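Local coordinates for regulatory protein YycH-like domain-containing protein (Eubacterium rectale, PDB 5COZ) that is of unknown function but belongs to a YycH-like family and is probably made as a lipoprotein precursor, consistent with a role at the cell envelope, at residues Asn50-Thr55 against Glu300-Tyr305. Sequence-based numbering, arbitrary orientation.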
# COMPACT_ATOMS: atom_id res chain seq x y z
N ASN A 50 -4.94 3.60 -11.95
CA ASN A 50 -4.79 4.54 -10.83
C ASN A 50 -3.83 5.64 -11.14
O ASN A 50 -2.60 5.42 -11.26
CB ASN A 50 -4.30 3.80 -9.60
CG ASN A 50 -5.39 3.07 -8.86
OD1 ASN A 50 -6.49 3.60 -8.70
ND2 ASN A 50 -5.06 1.88 -8.33
N ILE A 51 -4.37 6.87 -11.32
CA ILE A 51 -3.53 8.06 -11.50
C ILE A 51 -3.69 8.97 -10.27
O ILE A 51 -3.12 10.06 -10.21
CB ILE A 51 -3.70 8.79 -12.86
CG1 ILE A 51 -5.15 9.20 -13.17
CG2 ILE A 51 -3.16 7.87 -13.96
CD1 ILE A 51 -5.59 10.52 -12.50
N TRP A 52 -4.50 8.52 -9.29
CA TRP A 52 -4.58 9.13 -7.96
C TRP A 52 -4.96 10.60 -8.10
O TRP A 52 -5.91 10.89 -8.82
CB TRP A 52 -3.24 8.88 -7.21
CG TRP A 52 -2.85 7.43 -7.23
CD1 TRP A 52 -1.94 6.82 -8.05
CD2 TRP A 52 -3.38 6.39 -6.38
NE1 TRP A 52 -1.86 5.47 -7.76
CE2 TRP A 52 -2.75 5.18 -6.75
CE3 TRP A 52 -4.39 6.35 -5.40
CZ2 TRP A 52 -3.05 3.95 -6.14
CZ3 TRP A 52 -4.67 5.14 -4.78
CH2 TRP A 52 -4.03 3.96 -5.17
N ASP A 53 -4.24 11.52 -7.43
CA ASP A 53 -4.60 12.92 -7.49
C ASP A 53 -3.67 13.73 -8.40
O ASP A 53 -3.59 14.96 -8.29
CB ASP A 53 -4.62 13.51 -6.06
CG ASP A 53 -5.61 12.80 -5.15
OD1 ASP A 53 -6.62 12.28 -5.65
OD2 ASP A 53 -5.38 12.78 -3.94
N ALA A 54 -3.01 13.05 -9.38
CA ALA A 54 -2.15 13.75 -10.32
C ALA A 54 -2.97 14.73 -11.17
O ALA A 54 -4.06 14.37 -11.61
CB ALA A 54 -1.47 12.74 -11.24
N THR A 55 -2.47 15.96 -11.35
CA THR A 55 -3.25 16.97 -12.06
C THR A 55 -2.89 17.06 -13.53
O THR A 55 -3.60 17.72 -14.29
CB THR A 55 -3.10 18.35 -11.40
OG1 THR A 55 -1.73 18.71 -11.41
CG2 THR A 55 -3.65 18.39 -9.98
N GLU A 300 -3.76 -4.17 -12.32
CA GLU A 300 -3.70 -2.76 -11.99
C GLU A 300 -2.55 -2.08 -12.74
O GLU A 300 -1.47 -2.66 -12.87
CB GLU A 300 -3.50 -2.59 -10.47
CG GLU A 300 -3.41 -1.15 -10.03
CD GLU A 300 -3.22 -0.91 -8.55
OE1 GLU A 300 -3.46 -1.82 -7.73
OE2 GLU A 300 -2.89 0.24 -8.22
N ILE A 301 -2.80 -0.84 -13.20
CA ILE A 301 -1.76 0.01 -13.76
C ILE A 301 -1.80 1.27 -12.90
O ILE A 301 -2.87 1.89 -12.77
CB ILE A 301 -1.94 0.30 -15.25
CG1 ILE A 301 -2.00 -1.00 -16.05
CG2 ILE A 301 -0.81 1.25 -15.76
CD1 ILE A 301 -2.46 -0.74 -17.56
N SER A 302 -0.67 1.66 -12.31
CA SER A 302 -0.65 2.71 -11.31
C SER A 302 0.53 3.64 -11.47
O SER A 302 1.65 3.18 -11.64
CB SER A 302 -0.59 2.04 -9.93
OG SER A 302 -0.53 2.98 -8.86
N LEU A 303 0.28 4.95 -11.37
CA LEU A 303 1.31 5.98 -11.38
C LEU A 303 1.77 6.19 -9.95
O LEU A 303 0.93 6.51 -9.09
CB LEU A 303 0.76 7.29 -11.99
CG LEU A 303 1.66 8.50 -11.89
CD1 LEU A 303 2.99 8.26 -12.67
CD2 LEU A 303 0.90 9.74 -12.44
N GLU A 304 3.05 5.98 -9.68
CA GLU A 304 3.55 6.06 -8.31
C GLU A 304 4.87 6.77 -8.26
O GLU A 304 5.53 6.93 -9.28
CB GLU A 304 3.69 4.65 -7.68
CG GLU A 304 2.39 3.85 -7.81
CD GLU A 304 2.38 2.48 -7.19
OE1 GLU A 304 3.44 2.05 -6.68
OE2 GLU A 304 1.34 1.78 -7.29
N TYR A 305 5.29 7.19 -7.06
CA TYR A 305 6.61 7.77 -6.87
C TYR A 305 7.51 6.74 -6.22
O TYR A 305 7.28 6.33 -5.07
CB TYR A 305 6.52 9.00 -5.95
CG TYR A 305 6.41 10.34 -6.65
CD1 TYR A 305 7.31 10.69 -7.66
CD2 TYR A 305 5.48 11.28 -6.25
CE1 TYR A 305 7.28 11.96 -8.24
CE2 TYR A 305 5.46 12.57 -6.82
CZ TYR A 305 6.36 12.90 -7.81
OH TYR A 305 6.34 14.17 -8.34
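N50 pairs with S302 as the last parallel bridge between strand 43-50 and strand 295-311, and the chain then peels off the sheet in a type II' turn from I51 to A54. Two backbone hydrogen bonds close the pairing, N50 N to I301 O (2.8 Å) and L303 N to N50 O (2.9 Å). The amide of N50 adds a third link: its ND2 donates a hydrogen bond to E300 OE2 at 2.7 Å, with the oxygen in the amide plane but met from above the carboxylate, the two planes standing 83° apart. W52 turns back over the strand end, its CG anti to the carbonyl carbon (chi1 -51°); N50 CB lies under one face of the indole, toward its rim, and NE1 donates to S302 OG, 3.0 Å away, nearly in the ring plane and 159° at the hydrogen. S302 OG in turn donates to the anti lone pair of E304 OE2. With W52 cut back to alanine, S302 OG would probably lose its indole donor and N50 CB the ring that covers it. At the end of the turn, A54 CB makes an apolar contact with L303 CD2 (4.0 Å). R227 forms salt bridges with E300 and E304, F217 of strand 211-220 meets the indole obliquely, and I223 packs on A54 and L303.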